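Local coordinates for putative carbohydrate metabolism domain-containing protein (Bacteroides vulgatus, PDB 3S30) that is of unproven function but probably acts on or binds carbohydrate, being a putative glycoside hydrolase with a galactose-binding-like beta-sandwich domain that carries a sodium ion, at residues L132-G137 / L190-F195; T208-T213 / N318-L323; G223-K228 / T292-D297; F246-L251 / L340-L345. All blocks are in the same frame, centred on the assembly; numbering follows the deposited sequence.

In the fold
The four contacts lie within one galactose-binding-like domain built of antiparallel strands. Contacts 1 and 2 touch, with centres 8 Å apart: Ile192 O of contact 1 accepts a probable hydrogen bond from Ser320 OG of contact 2 (2.8 Å). Contact 2 runs on into contact 4 because strands 317-324 and 247-254 are neighbours. Contacts 3 and 4, centres 7 Å apart, are joined by backbone bonds between strands 218-228 and 339-349. Contact 4 is the facing of two strands across the core, and its Asp343 binds the sodium ion; the side chain of Tyr224 in contact 3 comes to about 9 Å from that ion, that of Trp134 in contact 1 to about 10 Å.

Contact 1. Residues L132-G137 / L190-F195; sequences LTWSSG and LFIGSF
Leu190 lays its CD2 methyl over one face of the Trp134 indole, 3.4 Å from the centroid of the six-membered ring and 20° off the normal, a CH-pi contact. Its CG is anti to the backbone N (chi1 -166°), which brings the branched end across the ring at about a right angle, while CD1 rests near Trp134 CB. The opposite face of the indole meets Leu132 CD2, from its own segment. Phe191 makes the single antiparallel bridge: Ser135 N gives a bond to Phe191 O at 3.0 Å, nearly in line with that carbonyl, and Phe191 N returns one to Ser135 O at 2.9 Å, arriving well above the carbonyl plane. The Phe191 ring carries the backbone of Ser135 and Ser136 over one face, and its CE1 and CZ each come to 3.5 Å from Ser135 OG. Ile192 sets CG1 3.6 Å from Trp134 CZ3 and CG2 4.0 Å from Leu132 CD1. At Gly193, a water accepts from Gly193 N and donates to Thr133 O, bridging the two segments. Phe195 closes the row, with Gly137 CA above its ring, 3.9 Å from the centroid. Residues 132-137 thus leave the small sheet of strands 108-114 and 117-124 to lie against the main sandwich, and only two direct hydrogen bonds fix the register; apart from these the contact is made by packing, with CH-pi contacts to the Trp134 and Phe195 rings.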
# COMPACT_ATOMS: atom_id res chain seq x y z
N LEU A 132 9.01 11.23 3.65
CA LEU A 132 8.43 10.06 3.00
C LEU A 132 7.43 10.51 1.96
O LEU A 132 6.47 11.19 2.27
CB LEU A 132 7.72 9.18 4.03
CG LEU A 132 7.19 7.83 3.53
CD1 LEU A 132 8.35 6.84 3.16
CD2 LEU A 132 6.27 7.24 4.60
N THR A 133 7.68 10.15 0.70
CA THR A 133 6.70 10.31 -0.35
C THR A 133 6.11 8.93 -0.64
O THR A 133 6.80 8.07 -1.19
CB THR A 133 7.32 10.90 -1.63
OG1 THR A 133 7.71 12.26 -1.38
CG2 THR A 133 6.30 10.88 -2.78
N TRP A 134 4.85 8.72 -0.24
CA TRP A 134 4.14 7.47 -0.51
C TRP A 134 3.96 7.24 -2.01
O TRP A 134 3.91 8.18 -2.80
CB TRP A 134 2.73 7.49 0.11
CG TRP A 134 2.62 7.46 1.61
CD1 TRP A 134 2.48 8.54 2.45
CD2 TRP A 134 2.61 6.30 2.44
NE1 TRP A 134 2.39 8.11 3.75
CE2 TRP A 134 2.46 6.74 3.77
CE3 TRP A 134 2.69 4.92 2.19
CZ2 TRP A 134 2.41 5.85 4.85
CZ3 TRP A 134 2.64 4.04 3.27
CH2 TRP A 134 2.50 4.51 4.58
N SER A 135 3.85 5.98 -2.39
CA SER A 135 3.44 5.56 -3.71
C SER A 135 2.07 4.84 -3.65
O SER A 135 1.53 4.54 -2.57
CB SER A 135 4.50 4.64 -4.30
OG SER A 135 4.14 4.22 -5.60
N SER A 136 1.53 4.58 -4.83
CA SER A 136 0.25 3.93 -5.02
C SER A 136 0.15 3.58 -6.50
O SER A 136 1.05 3.92 -7.27
CB SER A 136 -0.90 4.86 -4.65
OG SER A 136 -1.13 5.85 -5.66
N GLY A 137 -0.94 2.96 -6.92
CA GLY A 137 -1.14 2.65 -8.32
C GLY A 137 -1.85 3.74 -9.11
O GLY A 137 -2.42 3.45 -10.15
N LEU A 190 -1.81 1.95 -1.02
CA LEU A 190 -0.77 2.88 -0.66
C LEU A 190 0.38 2.03 -0.19
O LEU A 190 0.17 1.05 0.51
CB LEU A 190 -1.23 3.81 0.46
CG LEU A 190 -0.36 5.05 0.70
CD1 LEU A 190 -0.68 6.14 -0.33
CD2 LEU A 190 -0.51 5.57 2.15
N PHE A 191 1.59 2.38 -0.58
CA PHE A 191 2.73 1.67 -0.07
C PHE A 191 4.02 2.50 -0.07
O PHE A 191 4.12 3.54 -0.75
CB PHE A 191 2.92 0.37 -0.86
CG PHE A 191 3.04 0.57 -2.34
CD1 PHE A 191 4.27 0.80 -2.93
CD2 PHE A 191 1.91 0.50 -3.15
CE1 PHE A 191 4.38 0.98 -4.31
CE2 PHE A 191 2.01 0.68 -4.52
CZ PHE A 191 3.25 0.92 -5.11
N ILE A 192 4.98 2.03 0.72
CA ILE A 192 6.32 2.59 0.72
C ILE A 192 7.16 1.89 -0.36
O ILE A 192 7.30 0.67 -0.36
CB ILE A 192 6.98 2.47 2.11
CG1 ILE A 192 6.16 3.22 3.16
CG2 ILE A 192 8.41 3.02 2.08
CD1 ILE A 192 6.70 3.11 4.57
N GLY A 193 7.72 2.68 -1.27
CA GLY A 193 8.53 2.18 -2.38
C GLY A 193 8.28 3.01 -3.62
O GLY A 193 8.37 4.24 -3.57
N SER A 194 7.94 2.35 -4.73
CA SER A 194 7.65 3.08 -5.96
C SER A 194 6.80 2.28 -6.97
O SER A 194 6.72 1.04 -6.88
CB SER A 194 8.96 3.51 -6.62
OG SER A 194 9.75 2.38 -6.92
N PHE A 195 6.19 3.01 -7.90
CA PHE A 195 5.33 2.44 -8.93
C PHE A 195 5.96 2.59 -10.31
O PHE A 195 6.09 3.69 -10.83
CB PHE A 195 3.94 3.09 -8.93
CG PHE A 195 2.91 2.35 -9.78
CD1 PHE A 195 2.25 1.22 -9.29
CD2 PHE A 195 2.61 2.79 -11.07
CE1 PHE A 195 1.30 0.54 -10.07
CE2 PHE A 195 1.65 2.12 -11.86
CZ PHE A 195 1.00 0.99 -11.36
O HOH W 1 7.45 5.23 -0.68

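Contact 2. Residues T208-T213 / N318-L323; sequences TKFGTT and NVSIVL
Phe210 lies with one face over Val322, whose CG2 methyl points at the middle of the ring, 3.6 Å from the centroid and only 12° off the normal. The two side chains cross at about a right angle, and Val322 CG1 reaches the CE1 and CZ side of the same ring. Thr208 O, from Phe210's own segment, sits over the centre of the opposite face, so the ring is held between a methyl and a carbonyl. Nearer the backbone, Phe210 CB packs on Ser320 OG at 3.5 Å; that hydroxyl is turned anti to its own N (chi1 -165°) and is hydrogen-bonded to Ile192 O. Strand 208-213 here pairs antiparallel with strand 317-324 of the galactose-binding-like beta-sandwich, but the pairing is short and is interrupted at Gly211. Thr212 and Val319 form the hydrogen-bonded pair: Thr212 N to Val319 O at 2.8 Å, in the carbonyl plane, and Val319 N to Thr212 O at 2.9 Å, tilted 21° from it. Gly211 CA adds a CA-H...O contact to the same Val319 O at 3.2 Å. At the non-hydrogen-bonded pair that follows, Asn318 folds its amide back over the Thr212 backbone. Asn318 OD1 takes a weak bond from Thr213 OG1 at 3.4 Å and a further one from Lys255 NZ, while Asn318 ND2 bonds Tyr253 OH.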
# COMPACT_ATOMS: atom_id res chain seq x y z
N THR A 208 4.24 -2.60 -8.58
CA THR A 208 4.25 -2.09 -7.20
C THR A 208 5.52 -2.57 -6.52
O THR A 208 5.62 -3.74 -6.17
CB THR A 208 3.05 -2.60 -6.37
OG1 THR A 208 2.99 -4.04 -6.43
CG2 THR A 208 1.75 -2.02 -6.88
N LYS A 209 6.47 -1.67 -6.32
CA LYS A 209 7.74 -2.04 -5.71
C LYS A 209 7.81 -1.55 -4.27
O LYS A 209 7.47 -0.39 -3.97
CB LYS A 209 8.91 -1.54 -6.57
CG LYS A 209 8.81 -2.06 -8.00
CD LYS A 209 10.11 -2.51 -8.57
CE LYS A 209 9.92 -3.16 -9.95
NZ LYS A 209 9.54 -4.62 -9.87
N PHE A 210 8.19 -2.45 -3.38
CA PHE A 210 8.06 -2.22 -1.94
C PHE A 210 9.42 -2.08 -1.28
O PHE A 210 10.28 -2.96 -1.39
CB PHE A 210 7.33 -3.40 -1.28
CG PHE A 210 5.97 -3.68 -1.85
CD1 PHE A 210 5.09 -2.64 -2.18
CD2 PHE A 210 5.53 -4.98 -1.99
CE1 PHE A 210 3.82 -2.91 -2.68
CE2 PHE A 210 4.25 -5.26 -2.49
CZ PHE A 210 3.40 -4.23 -2.83
N GLY A 211 9.61 -0.96 -0.58
CA GLY A 211 10.77 -0.79 0.27
C GLY A 211 11.34 0.61 0.27
O GLY A 211 11.32 1.33 -0.75
N THR A 212 11.86 1.01 1.43
CA THR A 212 12.72 2.18 1.53
C THR A 212 13.71 1.94 2.66
O THR A 212 13.40 1.23 3.61
CB THR A 212 11.94 3.49 1.78
OG1 THR A 212 12.70 4.61 1.31
CG2 THR A 212 11.62 3.66 3.24
N THR A 213 14.88 2.55 2.54
CA THR A 213 15.96 2.32 3.48
C THR A 213 15.52 2.70 4.90
O THR A 213 14.96 3.78 5.13
CB THR A 213 17.22 3.06 3.04
OG1 THR A 213 17.62 2.57 1.74
CG2 THR A 213 18.36 2.87 4.05
N ASN A 318 15.63 -2.60 4.13
CA ASN A 318 14.47 -1.83 3.71
C ASN A 318 13.25 -2.21 4.53
O ASN A 318 13.12 -3.36 4.97
CB ASN A 318 14.19 -2.06 2.23
CG ASN A 318 14.94 -1.11 1.31
OD1 ASN A 318 15.80 -0.35 1.74
ND2 ASN A 318 14.61 -1.16 0.03
N VAL A 319 12.37 -1.24 4.77
CA VAL A 319 11.06 -1.50 5.33
C VAL A 319 10.02 -1.10 4.30
O VAL A 319 10.31 -0.31 3.38
CB VAL A 319 10.80 -0.72 6.64
CG1 VAL A 319 10.36 0.74 6.35
CG2 VAL A 319 9.76 -1.43 7.47
N SER A 320 8.83 -1.64 4.45
CA SER A 320 7.68 -1.21 3.67
C SER A 320 6.41 -1.43 4.47
O SER A 320 6.37 -2.23 5.39
CB SER A 320 7.59 -1.96 2.35
OG SER A 320 6.68 -1.30 1.47
N ILE A 321 5.40 -0.65 4.11
CA ILE A 321 4.06 -0.76 4.61
C ILE A 321 3.18 -0.80 3.36
O ILE A 321 3.35 0.03 2.46
CB ILE A 321 3.68 0.48 5.45
CG1 ILE A 321 4.52 0.54 6.73
CG2 ILE A 321 2.16 0.48 5.75
CD1 ILE A 321 4.39 1.84 7.45
N VAL A 322 2.28 -1.77 3.29
CA VAL A 322 1.40 -1.88 2.14
C VAL A 322 -0.02 -1.93 2.65
O VAL A 322 -0.33 -2.71 3.54
CB VAL A 322 1.73 -3.11 1.27
CG1 VAL A 322 0.88 -3.11 0.01
CG2 VAL A 322 3.25 -3.18 0.93
N LEU A 323 -0.88 -1.10 2.07
CA LEU A 323 -2.29 -1.02 2.45
C LEU A 323 -3.15 -1.17 1.18
O LEU A 323 -2.81 -0.61 0.14
CB LEU A 323 -2.55 0.34 3.11
CG LEU A 323 -1.54 0.73 4.19
CD1 LEU A 323 -1.58 2.23 4.52
CD2 LEU A 323 -1.75 -0.10 5.44

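Contact 3. Residues G223-K228 / T292-D297; sequences GYYKYK and TRFELD
Phe294 takes the torsion that wedges CG between its backbone N and carbonyl carbon (chi1 58°), and Tyr225 does likewise (chi1 85°), which folds both rings back along the strand pair. The Phe294 ring consequently covers Gly223, whose CA lies over its face, 3.8 Å from the centroid. Tyr225 lies beside Thr292, pointing the same way, with CE1 3.8 Å from both CB and CG2 of the threonine, and the edge of its ring comes to Phe294 CD2 at 4.1 Å. On the other face of the sheet, Arg293 runs extended from CG to NE across Tyr224. Its CB makes an off-centre CH-pi contact with the ring and its CD reaches Tyr224 OH at 3.6 Å, while ring and guanidinium planes stand 72° apart. Arg293 NH1 is drawn on to Glu295 OE1 in a salt bridge of 2.9 Å, lying close to the guanidinium plane; Glu295 OE2 has a second partner in Lys220. The backbones pair antiparallel, with Phe294 N to Gly223 O, Tyr225 N to Thr292 O and Thr292 N to Tyr225 O all at 2.9 Å, whereas Gly223 N to Phe294 O is weak. The two faces therefore differ in chemistry: Tyr225 and Phe294 join the buried core, with the Tyr225 hydroxyl satisfied by His286 O, while Arg293 and Glu295 keep their charges paired at the solvent-exposed surface.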
# COMPACT_ATOMS: atom_id res chain seq x y z
N GLY A 223 -2.45 1.38 13.93
CA GLY A 223 -3.24 2.41 13.26
C GLY A 223 -4.72 2.15 13.46
O GLY A 223 -5.09 1.28 14.25
N TYR A 224 -5.55 2.90 12.76
CA TYR A 224 -7.01 2.78 12.86
C TYR A 224 -7.59 2.66 11.46
O TYR A 224 -7.07 3.27 10.54
CB TYR A 224 -7.60 4.01 13.56
CG TYR A 224 -7.28 4.09 15.03
CD1 TYR A 224 -6.03 4.52 15.48
CD2 TYR A 224 -8.23 3.73 15.99
CE1 TYR A 224 -5.73 4.59 16.83
CE2 TYR A 224 -7.94 3.78 17.35
CZ TYR A 224 -6.69 4.22 17.76
OH TYR A 224 -6.40 4.30 19.10
N TYR A 225 -8.65 1.87 11.31
CA TYR A 225 -9.33 1.72 10.03
C TYR A 225 -10.88 1.75 10.11
O TYR A 225 -11.47 1.61 11.19
CB TYR A 225 -8.88 0.41 9.34
CG TYR A 225 -9.66 -0.81 9.77
CD1 TYR A 225 -9.25 -1.57 10.85
CD2 TYR A 225 -10.81 -1.21 9.08
CE1 TYR A 225 -9.97 -2.69 11.25
CE2 TYR A 225 -11.52 -2.32 9.47
CZ TYR A 225 -11.10 -3.06 10.56
OH TYR A 225 -11.83 -4.16 10.95
N LYS A 226 -11.49 1.98 8.95
CA LYS A 226 -12.89 1.70 8.69
C LYS A 226 -12.90 0.97 7.35
O LYS A 226 -12.07 1.25 6.48
CB LYS A 226 -13.72 2.98 8.57
CG LYS A 226 -13.82 3.86 9.83
CD LYS A 226 -14.76 5.03 9.56
CE LYS A 226 -14.94 5.91 10.78
NZ LYS A 226 -15.78 7.13 10.52
N TYR A 227 -13.83 0.04 7.17
CA TYR A 227 -13.92 -0.72 5.93
C TYR A 227 -15.34 -1.09 5.60
O TYR A 227 -16.11 -1.50 6.48
CB TYR A 227 -13.10 -2.01 6.00
CG TYR A 227 -13.02 -2.77 4.66
CD1 TYR A 227 -12.38 -2.21 3.56
CD2 TYR A 227 -13.58 -4.02 4.52
CE1 TYR A 227 -12.31 -2.89 2.35
CE2 TYR A 227 -13.50 -4.71 3.32
CZ TYR A 227 -12.86 -4.15 2.25
OH TYR A 227 -12.79 -4.85 1.07
N LYS A 228 -15.67 -0.93 4.33
CA LYS A 228 -16.95 -1.32 3.78
C LYS A 228 -16.64 -1.94 2.40
O LYS A 228 -16.04 -1.29 1.55
CB LYS A 228 -17.85 -0.08 3.70
CG LYS A 228 -19.10 -0.17 2.84
CD LYS A 228 -20.23 -0.90 3.53
CE LYS A 228 -21.57 -0.58 2.87
NZ LYS A 228 -22.70 -1.22 3.61
N THR A 292 -11.51 1.60 14.13
CA THR A 292 -11.10 0.36 14.79
C THR A 292 -9.57 0.23 14.78
O THR A 292 -8.93 0.28 13.72
CB THR A 292 -11.73 -0.88 14.08
OG1 THR A 292 -13.16 -0.78 14.08
CG2 THR A 292 -11.30 -2.19 14.76
N ARG A 293 -9.00 0.06 15.96
CA ARG A 293 -7.56 -0.08 16.11
C ARG A 293 -7.05 -1.43 15.63
O ARG A 293 -7.69 -2.45 15.82
CB ARG A 293 -7.16 0.08 17.59
CG ARG A 293 -5.67 0.19 17.80
CD ARG A 293 -5.40 0.87 19.11
NE ARG A 293 -3.99 1.10 19.39
CZ ARG A 293 -3.14 0.17 19.82
NH1 ARG A 293 -3.54 -1.09 20.01
NH2 ARG A 293 -1.88 0.50 20.05
N PHE A 294 -5.87 -1.41 15.01
CA PHE A 294 -5.14 -2.62 14.70
C PHE A 294 -3.73 -2.53 15.30
O PHE A 294 -3.21 -1.44 15.52
CB PHE A 294 -5.12 -2.93 13.19
CG PHE A 294 -4.53 -1.82 12.31
CD1 PHE A 294 -3.17 -1.79 12.03
CD2 PHE A 294 -5.35 -0.86 11.73
CE1 PHE A 294 -2.62 -0.78 11.22
CE2 PHE A 294 -4.81 0.16 10.92
CZ PHE A 294 -3.45 0.19 10.66
N GLU A 295 -3.15 -3.69 15.60
CA GLU A 295 -1.83 -3.76 16.21
C GLU A 295 -1.15 -5.04 15.75
O GLU A 295 -1.34 -6.09 16.35
CB GLU A 295 -1.93 -3.71 17.74
CG GLU A 295 -0.57 -3.73 18.47
CD GLU A 295 -0.69 -3.72 20.00
OE1 GLU A 295 -1.73 -3.28 20.53
OE2 GLU A 295 0.27 -4.15 20.66
N LEU A 296 -0.36 -4.95 14.68
CA LEU A 296 0.27 -6.12 14.06
C LEU A 296 1.72 -6.23 14.51
O LEU A 296 2.52 -5.34 14.24
CB LEU A 296 0.21 -6.01 12.53
CG LEU A 296 -1.12 -5.50 11.93
CD1 LEU A 296 -1.04 -5.44 10.41
CD2 LEU A 296 -2.30 -6.38 12.39
N ASP A 297 2.06 -7.30 15.22
CA ASP A 297 3.44 -7.53 15.67
C ASP A 297 4.29 -8.05 14.51
O ASP A 297 3.86 -8.94 13.77
CB ASP A 297 3.50 -8.54 16.82
CG ASP A 297 2.92 -8.00 18.14
OD1 ASP A 297 3.56 -7.13 18.77
OD2 ASP A 297 1.86 -8.49 18.56

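Contact 4. Residues F246-L251 / L340-L345; sequences FNIYAL and LLIDDL. With NA (sodium ion), chain C.
Leu340 CD1 sits squarely over the Phe246 ring, 3.8 Å from its centroid and 13° off the normal, in a CH-pi contact. The leucine meets the ring at about a right angle; its CG is anti to the backbone N (chi1 -178°), which extends both methyls across the gap, and CD2 settles by Phe246 CD1 at 3.9 Å. Two residues further along each strand, Ile248 and Ile342 reach toward each other tip to tip, their CD1 methyls 3.8 Å apart. The side chains that meet are all apolar, and the strands' axes lie 10.4 Å apart at an angle of 38°, as expected for two sheets facing across the core of a sandwich. Tyr225 and Tyr227 bring their rings against Phe246. Just beyond Ile342, Asp343 OD1 binds the sodium ion at 2.5 Å and also accepts Asp344 N at 2.8 Å. The remaining ligands are Asn105 O, Glu107 OE2 and Asn165 O, while Arg162 N holds Asp343 OD2. The chain turns a corner at Asp344, which is salt-bridged to Arg162. Strand 247-254 is flanked by 276-281 and 317-324, and strand 339-349 pairs with 218-228 and 166-173.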
# COMPACT_ATOMS: atom_id res chain seq x y z
N PHE A 246 -9.94 -6.53 2.63
CA PHE A 246 -8.83 -5.62 2.44
C PHE A 246 -7.56 -6.25 2.99
O PHE A 246 -7.61 -7.29 3.64
CB PHE A 246 -9.11 -4.29 3.14
CG PHE A 246 -9.08 -4.35 4.67
CD1 PHE A 246 -7.91 -4.12 5.37
CD2 PHE A 246 -10.25 -4.56 5.39
CE1 PHE A 246 -7.88 -4.13 6.77
CE2 PHE A 246 -10.23 -4.58 6.79
CZ PHE A 246 -9.04 -4.37 7.47
N ASN A 247 -6.42 -5.62 2.75
CA ASN A 247 -5.17 -6.12 3.32
C ASN A 247 -4.36 -4.99 3.93
O ASN A 247 -4.39 -3.87 3.45
CB ASN A 247 -4.35 -6.92 2.28
CG ASN A 247 -3.36 -7.90 2.93
OD1 ASN A 247 -3.25 -7.97 4.15
ND2 ASN A 247 -2.64 -8.65 2.11
N ILE A 248 -3.68 -5.30 5.02
CA ILE A 248 -2.69 -4.42 5.62
C ILE A 248 -1.52 -5.32 6.03
O ILE A 248 -1.72 -6.34 6.69
CB ILE A 248 -3.23 -3.69 6.87
CG1 ILE A 248 -4.37 -2.73 6.50
CG2 ILE A 248 -2.11 -2.91 7.61
CD1 ILE A 248 -4.91 -1.92 7.73
N TYR A 249 -0.32 -4.93 5.61
CA TYR A 249 0.90 -5.59 6.08
C TYR A 249 2.14 -4.70 5.97
O TYR A 249 2.11 -3.61 5.37
CB TYR A 249 1.12 -6.92 5.35
CG TYR A 249 1.43 -6.80 3.87
CD1 TYR A 249 0.41 -6.72 2.93
CD2 TYR A 249 2.74 -6.81 3.41
CE1 TYR A 249 0.68 -6.63 1.58
CE2 TYR A 249 3.03 -6.71 2.05
CZ TYR A 249 1.98 -6.62 1.14
OH TYR A 249 2.23 -6.53 -0.21
N ALA A 250 3.24 -5.17 6.55
CA ALA A 250 4.50 -4.46 6.50
C ALA A 250 5.63 -5.46 6.37
O ALA A 250 5.53 -6.59 6.88
CB ALA A 250 4.69 -3.60 7.75
N LEU A 251 6.69 -5.04 5.70
CA LEU A 251 7.82 -5.90 5.41
C LEU A 251 9.10 -5.27 5.97
O LEU A 251 9.23 -4.05 6.01
CB LEU A 251 7.96 -6.05 3.89
CG LEU A 251 6.73 -6.55 3.12
CD1 LEU A 251 6.91 -6.35 1.63
CD2 LEU A 251 6.46 -8.01 3.43
N LEU A 340 -11.45 1.49 2.15
CA LEU A 340 -10.65 1.35 3.37
C LEU A 340 -10.18 2.74 3.75
O LEU A 340 -9.51 3.41 2.95
CB LEU A 340 -9.45 0.44 3.15
CG LEU A 340 -8.54 0.15 4.35
CD1 LEU A 340 -9.24 -0.63 5.46
CD2 LEU A 340 -7.30 -0.61 3.88
N LEU A 341 -10.57 3.19 4.94
CA LEU A 341 -10.06 4.43 5.49
C LEU A 341 -9.01 4.07 6.52
O LEU A 341 -9.18 3.15 7.29
CB LEU A 341 -11.20 5.29 6.09
CG LEU A 341 -12.35 5.68 5.15
CD1 LEU A 341 -13.39 6.56 5.84
CD2 LEU A 341 -11.86 6.37 3.88
N ILE A 342 -7.89 4.78 6.51
CA ILE A 342 -6.83 4.56 7.49
C ILE A 342 -6.40 5.89 8.07
O ILE A 342 -6.33 6.88 7.36
CB ILE A 342 -5.58 3.88 6.86
CG1 ILE A 342 -5.97 2.58 6.14
CG2 ILE A 342 -4.53 3.58 7.95
CD1 ILE A 342 -6.50 1.47 7.10
N ASP A 343 -6.11 5.90 9.36
CA ASP A 343 -5.62 7.10 10.01
C ASP A 343 -4.64 6.76 11.13
O ASP A 343 -4.62 5.63 11.64
CB ASP A 343 -6.80 7.87 10.59
CG ASP A 343 -6.57 9.36 10.63
OD1 ASP A 343 -5.44 9.82 10.35
OD2 ASP A 343 -7.53 10.08 10.92
N ASP A 344 -3.85 7.76 11.51
CA ASP A 344 -2.91 7.67 12.63
C ASP A 344 -2.15 6.34 12.66
O ASP A 344 -2.22 5.57 13.62
CB ASP A 344 -3.64 7.92 13.96
CG ASP A 344 -4.23 9.31 14.03
OD1 ASP A 344 -3.53 10.27 13.65
OD2 ASP A 344 -5.39 9.45 14.48
N LEU A 345 -1.42 6.11 11.58
CA LEU A 345 -0.60 4.92 11.41
C LEU A 345 0.79 5.18 11.99
O LEU A 345 1.38 6.24 11.76
CB LEU A 345 -0.49 4.59 9.92
CG LEU A 345 0.30 3.35 9.52
CD1 LEU A 345 -0.43 2.07 9.94
CD2 LEU A 345 0.53 3.41 8.02
NA NA C . -4.78 12.16 9.99